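PDB 1IAP: guanine nucleotide exchange factor p115rhogef from Homo sapiens, which probably activates Rho GTPases by promoting nucleotide exchange and, through its RGS-like domain, engages heterotrimeric G protein alpha subunits. Local coordinates for residues 57-61 with 62-66; 117-120 with 121-124; 126-129 with 130-133. All blocks are in the same frame, centred on the assembly; numbering follows the deposited sequence.

Contact 1 of 3, residues 57-61 with 62-66; sequences DFYHS and FLEKT
His60 and Glu64, one helical turn apart, join through a histidine-carboxylate hydrogen bond: ND1 of His60 donates to OE1 of Glu64 over 3.1 Å, with the N-H pointing at its acceptor at 166°. The oxygen sits in the imidazole plane, but the nitrogen approaches from above the carboxylate plane. A water donates to both His60 O and Glu64 OE1, giving that oxygen a second partner. Glu64 sends CG anti to its own N (chi1 -176°) and stays extended, which carries the carboxylate back along the helix; its CB lies 3.9 Å from Tyr59 CE2, and OE2 also lies near that carbon. The Tyr59 ring in turn sets CD2 over the centre of one imidazole face of His60. With an alanine at Glu64, His60 ND1 would probably lose its acceptor and the imidazole would be freer to turn.

The backbone here forms the last turn of helix 48-63 in this RGS-like, all-helical domain. A wider pi-type turn at 59-61 lets Tyr59 O accept two N-H groups, from Leu63 N at 2.9 Å and Glu64 N at 3.0 Å, approaching from opposite faces of the carbonyl plane.

On the buried side, Phe58 holds CG anti to its N and Phe62 holds CG anti to its carbonyl carbon, which brings the rings together obliquely, planes 58° apart, with Phe62 CD1 over one face of the Phe58 ring and 3.7 Å from Phe58 CD1. Ser61 CB makes a CH-pi contact 4.0 Å from the Phe62 ring centroid, while Leu63 CD1 packs 3.7 Å from Phe58 CE2. Phe58 and Phe62 also touch Cys36 of helix 32-43, and Val101 of helix 91-103 meets Phe58 and Leu63.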
loop_
_atom_site.group_PDB
_atom_site.type_symbol
_atom_site.label_atom_id
_atom_site.label_comp_id
_atom_site.label_asym_id
_atom_site.label_seq_id
_atom_site.Cartn_x
_atom_site.Cartn_y
_atom_site.Cartn_z
ATOM N N ASP A 57 9.368 -8.839 -7.937
ATOM C CA ASP A 57 8.055 -8.304 -8.314
ATOM C C ASP A 57 7.999 -6.832 -7.907
ATOM O O ASP A 57 7.514 -5.984 -8.659
ATOM C CB ASP A 57 6.930 -9.064 -7.601
ATOM C CG ASP A 57 6.790 -10.504 -8.069
ATOM O OD1 ASP A 57 7.295 -10.854 -9.158
ATOM O OD2 ASP A 57 6.149 -11.288 -7.337
ATOM N N PHE A 58 8.492 -6.557 -6.704
ATOM C CA PHE A 58 8.542 -5.210 -6.148
ATOM C C PHE A 58 9.376 -4.343 -7.086
ATOM O O PHE A 58 9.021 -3.199 -7.360
ATOM C CB PHE A 58 9.161 -5.263 -4.746
ATOM C CG PHE A 58 9.376 -3.918 -4.106
ATOM C CD1 PHE A 58 8.401 -3.363 -3.282
ATOM C CD2 PHE A 58 10.584 -3.239 -4.266
ATOM C CE1 PHE A 58 8.621 -2.153 -2.623
ATOM C CE2 PHE A 58 10.815 -2.026 -3.610
ATOM C CZ PHE A 58 9.829 -1.484 -2.784
ATOM N N TYR A 59 10.479 -4.905 -7.584
ATOM C CA TYR A 59 11.343 -4.192 -8.514
ATOM C C TYR A 59 10.591 -3.866 -9.799
ATOM O O TYR A 59 10.549 -2.713 -10.228
ATOM C CB TYR A 59 12.598 -5.023 -8.837
ATOM C CG TYR A 59 13.413 -4.478 -9.982
ATOM C CD1 TYR A 59 14.315 -3.430 -9.791
ATOM C CD2 TYR A 59 13.258 -4.986 -11.275
ATOM C CE1 TYR A 59 15.037 -2.898 -10.864
ATOM C CE2 TYR A 59 13.969 -4.463 -12.345
ATOM C CZ TYR A 59 14.856 -3.423 -12.136
ATOM O OH TYR A 59 15.553 -2.908 -13.203
ATOM N N HIS A 60 9.966 -4.882 -10.393
ATOM C CA HIS A 60 9.239 -4.694 -11.641
ATOM C C HIS A 60 8.033 -3.761 -11.539
ATOM O O HIS A 60 7.684 -3.090 -12.505
ATOM C CB HIS A 60 8.827 -6.049 -12.222
ATOM C CG HIS A 60 9.982 -6.862 -12.721
ATOM N ND1 HIS A 60 10.757 -6.472 -13.792
ATOM C CD2 HIS A 60 10.512 -8.025 -12.276
ATOM C CE1 HIS A 60 11.719 -7.358 -13.983
ATOM N NE2 HIS A 60 11.593 -8.311 -13.075
ATOM N N SER A 61 7.428 -3.701 -10.358
ATOM C CA SER A 61 6.259 -2.859 -10.128
ATOM C C SER A 61 6.547 -1.404 -9.763
ATOM O O SER A 61 5.827 -0.502 -10.204
ATOM C CB SER A 61 5.376 -3.464 -9.029
ATOM O OG SER A 61 4.761 -4.667 -9.455
ATOM N N PHE A 62 7.605 -1.170 -8.985
ATOM C CA PHE A 62 7.897 0.184 -8.520
ATOM C C PHE A 62 9.234 0.816 -8.862
ATOM O O PHE A 62 9.362 2.044 -8.793
ATOM C CB PHE A 62 7.743 0.243 -6.993
ATOM C CG PHE A 62 6.454 -0.331 -6.487
ATOM C CD1 PHE A 62 6.432 -1.573 -5.863
ATOM C CD2 PHE A 62 5.261 0.369 -6.634
ATOM C CE1 PHE A 62 5.237 -2.117 -5.396
ATOM C CE2 PHE A 62 4.063 -0.166 -6.172
ATOM C CZ PHE A 62 4.051 -1.411 -5.552
ATOM N N LEU A 63 10.221 0.006 -9.232
ATOM C CA LEU A 63 11.556 0.543 -9.498
ATOM C C LEU A 63 12.042 0.551 -10.947
ATOM O O LEU A 63 12.834 1.415 -11.332
ATOM C CB LEU A 63 12.574 -0.169 -8.589
ATOM C CG LEU A 63 12.171 -0.342 -7.112
ATOM C CD1 LEU A 63 13.208 -1.164 -6.342
ATOM C CD2 LEU A 63 11.973 1.015 -6.457
ATOM N N GLU A 64 11.562 -0.387 -11.757
ATOM C CA GLU A 64 11.974 -0.463 -13.156
ATOM C C GLU A 64 11.473 0.702 -14.015
ATOM O O GLU A 64 10.363 1.197 -13.822
ATOM C CB GLU A 64 11.550 -1.802 -13.765
ATOM C CG GLU A 64 12.018 -2.000 -15.193
ATOM C CD GLU A 64 11.931 -3.440 -15.631
ATOM O OE1 GLU A 64 10.817 -4.010 -15.599
ATOM O OE2 GLU A 64 12.981 -4.002 -16.005
ATOM N N LYS A 65 12.300 1.107 -14.978
ATOM C CA LYS A 65 12.011 2.214 -15.892
ATOM C C LYS A 65 10.598 2.269 -16.476
ATOM O O LYS A 65 9.955 3.321 -16.462
ATOM C CB LYS A 65 13.026 2.216 -17.041
ATOM C CG LYS A 65 12.860 3.361 -18.035
ATOM C CD LYS A 65 13.639 3.104 -19.326
ATOM C CE LYS A 65 15.124 2.894 -19.062
ATOM N NZ LYS A 65 15.884 2.616 -20.314
ATOM N N THR A 66 10.114 1.147 -16.997
ATOM C CA THR A 66 8.784 1.115 -17.604
ATOM C C THR A 66 7.630 0.831 -16.644
ATOM O O THR A 66 6.478 0.785 -17.072
ATOM C CB THR A 66 8.713 0.083 -18.759
ATOM O OG1 THR A 66 8.857 -1.243 -18.230
ATOM C CG2 THR A 66 9.809 0.340 -19.783
HETATM O O HOH W 1 8.070 -3.409 -15.252
#

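Contact 2 of 3, residues 117-120 with 121-124; sequences RSKR and LMGM
Lys119 and Met124 meet through a backbone bond and through their CB atoms. Met124 N donates to Lys119 O, five positions back, over 2.7 Å at an N-H...O angle of 158°. The donor stands above the carbonyl plane rather than on a lone pair. Behind it in the chain, Gly123 N donates to Arg120 O at 3.0 Å, from still farther above that carbonyl's plane. The preceding turn is held by Leu121 N to Arg117 O at 3.3 Å, while the bonds from Met122 N to Ser118 O and to Lys119 O are weak, as is that from Leu121 N to Ser118 O. The regular i+4 spacing thus gives way to one wider i+5 bond and one shorter i+3 bond.

Two bonds back into the last turn, together with the positive phi of Gly123 (75°), define a Schellman motif. It terminates helix 106-121 of the RGS-like domain at the surface and turns the chain into the loop that leads to helix 128-135.

Carbon-carbon contacts are two: Met124 CB rests 3.9 Å from Lys119 CB, and Met122 CE approaches Lys119 CD at 4.0 Å. Other carbons lie against carbonyl oxygens. With its chain bent at chi3 (-91°), Met122 folds its CE methyl back over the last turn, 3.5 Å from Ser118 O. Leu121 places CG 3.3 Å from Arg117 O, the same oxygen that its own N-H engages.

Charged ends are directed to partners beyond the turn. Lys119, bent at chi2 and chi4, makes a salt bridge from NZ to Asp115. Arg120 runs extended from CG to NE and pairs NE with Glu128, and Arg117 NH1 donates to the backbone oxygen of Phe5.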
loop_
_atom_site.group_PDB
_atom_site.type_symbol
_atom_site.label_atom_id
_atom_site.label_comp_id
_atom_site.label_asym_id
_atom_site.label_seq_id
_atom_site.Cartn_x
_atom_site.Cartn_y
_atom_site.Cartn_z
ATOM N N ARG A 117 -6.203 13.278 6.468
ATOM C CA ARG A 117 -6.686 13.703 7.784
ATOM C C ARG A 117 -7.466 15.016 7.741
ATOM O O ARG A 117 -8.500 15.149 8.398
ATOM C CB ARG A 117 -5.531 13.813 8.777
ATOM C CG ARG A 117 -4.869 12.493 9.094
ATOM C CD ARG A 117 -3.972 12.602 10.318
ATOM N NE ARG A 117 -2.900 13.578 10.144
ATOM C CZ ARG A 117 -1.678 13.287 9.707
ATOM N NH1 ARG A 117 -1.354 12.038 9.390
ATOM N NH2 ARG A 117 -0.774 14.248 9.590
ATOM N N SER A 118 -6.978 15.975 6.955
ATOM C CA SER A 118 -7.647 17.269 6.830
ATOM C C SER A 118 -8.991 17.132 6.122
ATOM O O SER A 118 -10.002 17.648 6.596
ATOM C CB SER A 118 -6.765 18.266 6.078
ATOM O OG SER A 118 -5.624 18.598 6.844
ATOM N N LYS A 119 -8.998 16.412 5.004
ATOM C CA LYS A 119 -10.220 16.205 4.231
ATOM C C LYS A 119 -11.252 15.423 5.045
ATOM O O LYS A 119 -12.450 15.689 4.957
ATOM C CB LYS A 119 -9.911 15.463 2.928
ATOM C CG LYS A 119 -8.975 16.198 1.978
ATOM C CD LYS A 119 -9.653 17.377 1.291
ATOM C CE LYS A 119 -8.717 18.048 0.289
ATOM N NZ LYS A 119 -8.246 17.104 -0.768
ATOM N N ARG A 120 -10.774 14.495 5.870
ATOM C CA ARG A 120 -11.657 13.668 6.700
ATOM C C ARG A 120 -12.442 14.507 7.705
ATOM O O ARG A 120 -13.622 14.245 7.966
ATOM C CB ARG A 120 -10.852 12.601 7.443
ATOM C CG ARG A 120 -11.720 11.605 8.189
ATOM C CD ARG A 120 -10.894 10.632 9.014
ATOM N NE ARG A 120 -11.761 9.615 9.598
ATOM C CZ ARG A 120 -11.510 8.947 10.717
ATOM N NH1 ARG A 120 -10.396 9.177 11.402
ATOM N NH2 ARG A 120 -12.388 8.059 11.158
ATOM N N LEU A 121 -11.776 15.508 8.274
ATOM C CA LEU A 121 -12.408 16.400 9.242
ATOM C C LEU A 121 -13.538 17.188 8.585
ATOM O O LEU A 121 -14.523 17.534 9.234
ATOM C CB LEU A 121 -11.376 17.365 9.828
ATOM C CG LEU A 121 -10.254 16.727 10.647
ATOM C CD1 LEU A 121 -9.226 17.784 11.028
ATOM C CD2 LEU A 121 -10.835 16.054 11.885
ATOM N N MET A 122 -13.394 17.440 7.288
ATOM C CA MET A 122 -14.383 18.185 6.520
ATOM C C MET A 122 -15.429 17.277 5.871
ATOM O O MET A 122 -16.311 17.756 5.159
ATOM C CB MET A 122 -13.687 19.008 5.432
ATOM C CG MET A 122 -12.663 20.004 5.948
ATOM S SD MET A 122 -11.973 21.019 4.620
ATOM C CE MET A 122 -10.550 20.054 4.151
ATOM N N GLY A 123 -15.316 15.971 6.109
ATOM C CA GLY A 123 -16.250 15.016 5.530
ATOM C C GLY A 123 -15.982 14.793 4.053
ATOM O O GLY A 123 -16.875 14.412 3.293
ATOM N N MET A 124 -14.738 15.018 3.645
ATOM C CA MET A 124 -14.354 14.863 2.249
ATOM C C MET A 124 -13.565 13.591 1.938
ATOM O O MET A 124 -12.809 13.544 0.971
ATOM C CB MET A 124 -13.607 16.113 1.770
ATOM C CG MET A 124 -14.493 17.349 1.706
ATOM S SD MET A 124 -13.579 18.883 1.448
ATOM C CE MET A 124 -13.400 18.872 -0.340
#

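Contact 3 of 3, residues 126-129 with 130-133; sequences PWEQ and ELAQ
Trp127 and Glu130 meet at the start of helix 128-135, where Trp127 occupies the N-cap position of this short helix in the RGS-like domain. The helical pattern begins with Leu131 N donating to Trp127 O at 3.1 Å, in the carbonyl plane and nearly straight at 166°. Ala132 N to Glu128 O and Gln133 N to Gln129 O continue it.

Glu130 can be followed outward. Its CB lies 3.6 Å from Trp127 O. CG stands anti to the carbonyl carbon (chi1 -77°), which brings it near Trp127 CE3; the bend at chi2 (61°) then swings CD closer, 3.5 Å from Trp127 CE3. The two oxygens then part: OE1 reaches the indole edge, in the ring plane and 3.2 Å from Trp127 CE3, with the carboxylate turned almost perpendicular to the ring. OE2 accepts a weak hydrogen bond from Gln129 NE2 and forms a salt bridge with Arg155 NH1 of helix 142-162, the stronger polar partner. That arginine also touches Trp127, so it and the indole edge together probably fix the rotation of the carboxylate.

One turn apart, Gln129 and Gln133 point the same way with their amide planes stacked, and Gln129 CG lies 3.9 Å from Gln133 NE2. Leu131 turns to helix 15-28, against His17 and Ala20, while the Leu131 and Glu128 side chains cross at about a right angle, with Leu131 CD2 4.0 Å from Glu128 OE1, the oxygen that also pairs with Arg120.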
loop_
_atom_site.group_PDB
_atom_site.type_symbol
_atom_site.label_atom_id
_atom_site.label_comp_id
_atom_site.label_asym_id
_atom_site.label_seq_id
_atom_site.Cartn_x
_atom_site.Cartn_y
_atom_site.Cartn_z
ATOM N N PRO A 126 -13.867 9.168 1.606
ATOM C CA PRO A 126 -14.778 8.036 1.417
ATOM C C PRO A 126 -14.891 7.065 2.577
ATOM O O PRO A 126 -13.980 6.934 3.399
ATOM C CB PRO A 126 -14.198 7.345 0.181
ATOM C CG PRO A 126 -12.718 7.597 0.326
ATOM C CD PRO A 126 -12.703 9.058 0.702
ATOM N N TRP A 127 -16.038 6.396 2.635
ATOM C CA TRP A 127 -16.310 5.374 3.637
ATOM C C TRP A 127 -16.276 5.788 5.106
ATOM O O TRP A 127 -16.031 4.952 5.971
ATOM C CB TRP A 127 -15.356 4.198 3.411
ATOM C CG TRP A 127 -15.424 3.666 2.015
ATOM C CD1 TRP A 127 -14.434 3.692 1.076
ATOM C CD2 TRP A 127 -16.548 3.032 1.399
ATOM N NE1 TRP A 127 -14.872 3.110 -0.089
ATOM C CE2 TRP A 127 -16.166 2.695 0.081
ATOM C CE3 TRP A 127 -17.843 2.712 1.831
ATOM C CZ2 TRP A 127 -17.030 2.050 -0.807
ATOM C CZ3 TRP A 127 -18.703 2.069 0.947
ATOM C CH2 TRP A 127 -18.292 1.746 -0.358
ATOM N N GLU A 128 -16.535 7.060 5.390
ATOM C CA GLU A 128 -16.528 7.535 6.768
ATOM C C GLU A 128 -17.622 6.863 7.598
ATOM O O GLU A 128 -17.437 6.613 8.785
ATOM C CB GLU A 128 -16.651 9.064 6.811
ATOM C CG GLU A 128 -16.403 9.692 8.188
ATOM C CD GLU A 128 -15.071 9.286 8.826
ATOM O OE1 GLU A 128 -14.062 9.133 8.107
ATOM O OE2 GLU A 128 -15.036 9.115 10.062
ATOM N N GLN A 129 -18.751 6.550 6.970
ATOM C CA GLN A 129 -19.841 5.882 7.668
ATOM C C GLN A 129 -19.383 4.511 8.182
ATOM O O GLN A 129 -19.678 4.139 9.318
ATOM C CB GLN A 129 -21.058 5.700 6.749
ATOM C CG GLN A 129 -22.147 4.837 7.373
ATOM C CD GLN A 129 -23.214 4.397 6.393
ATOM O OE1 GLN A 129 -24.399 4.443 6.705
ATOM N NE2 GLN A 129 -22.800 3.948 5.209
ATOM N N GLU A 130 -18.653 3.774 7.351
ATOM C CA GLU A 130 -18.163 2.447 7.729
ATOM C C GLU A 130 -17.152 2.536 8.865
ATOM O O GLU A 130 -17.201 1.755 9.821
ATOM C CB GLU A 130 -17.553 1.726 6.517
ATOM C CG GLU A 130 -18.581 1.147 5.533
ATOM C CD GLU A 130 -19.484 2.195 4.896
ATOM O OE1 GLU A 130 -19.067 3.367 4.757
ATOM O OE2 GLU A 130 -20.622 1.845 4.526
ATOM N N LEU A 131 -16.242 3.498 8.757
ATOM C CA LEU A 131 -15.221 3.723 9.781
ATOM C C LEU A 131 -15.870 4.141 11.098
ATOM O O LEU A 131 -15.408 3.762 12.175
ATOM C CB LEU A 131 -14.251 4.812 9.317
ATOM C CG LEU A 131 -12.965 4.381 8.606
ATOM C CD1 LEU A 131 -13.139 3.082 7.833
ATOM C CD2 LEU A 131 -12.465 5.521 7.727
ATOM N N ALA A 132 -16.929 4.941 11.002
ATOM C CA ALA A 132 -17.663 5.396 12.186
ATOM C C ALA A 132 -18.320 4.207 12.860
ATOM O O ALA A 132 -18.265 4.060 14.074
ATOM C CB ALA A 132 -18.732 6.411 11.792
ATOM N N GLN A 133 -18.971 3.363 12.063
ATOM C CA GLN A 133 -19.646 2.190 12.605
ATOM C C GLN A 133 -18.691 1.228 13.301
ATOM O O GLN A 133 -19.063 0.588 14.286
ATOM C CB GLN A 133 -20.449 1.484 11.516
ATOM C CG GLN A 133 -21.700 2.260 11.114
ATOM C CD GLN A 133 -22.370 1.694 9.888
ATOM O OE1 GLN A 133 -23.596 1.610 9.820
ATOM N NE2 GLN A 133 -21.568 1.313 8.897
#

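All three contacts belong to one RGS-like helical domain and follow one another along the chain. Contact 1 spans the last turn of helix 48-63 and the chain after it, contact 2 closes helix 106-121, and contact 3 opens helix 128-135, the next helix. Contact 1 stands apart, its centre about 33 Å from those of contacts 2 and 3 and across the centre of the chain from both. Contacts 2 and 3 are neighbours, with centres about 12 Å apart, and are joined directly by a salt bridge from Arg120 NE to Glu128 OE1 at 2.8 Å. This bridge ties the end of one helix to the start of the next across the short intervening loop.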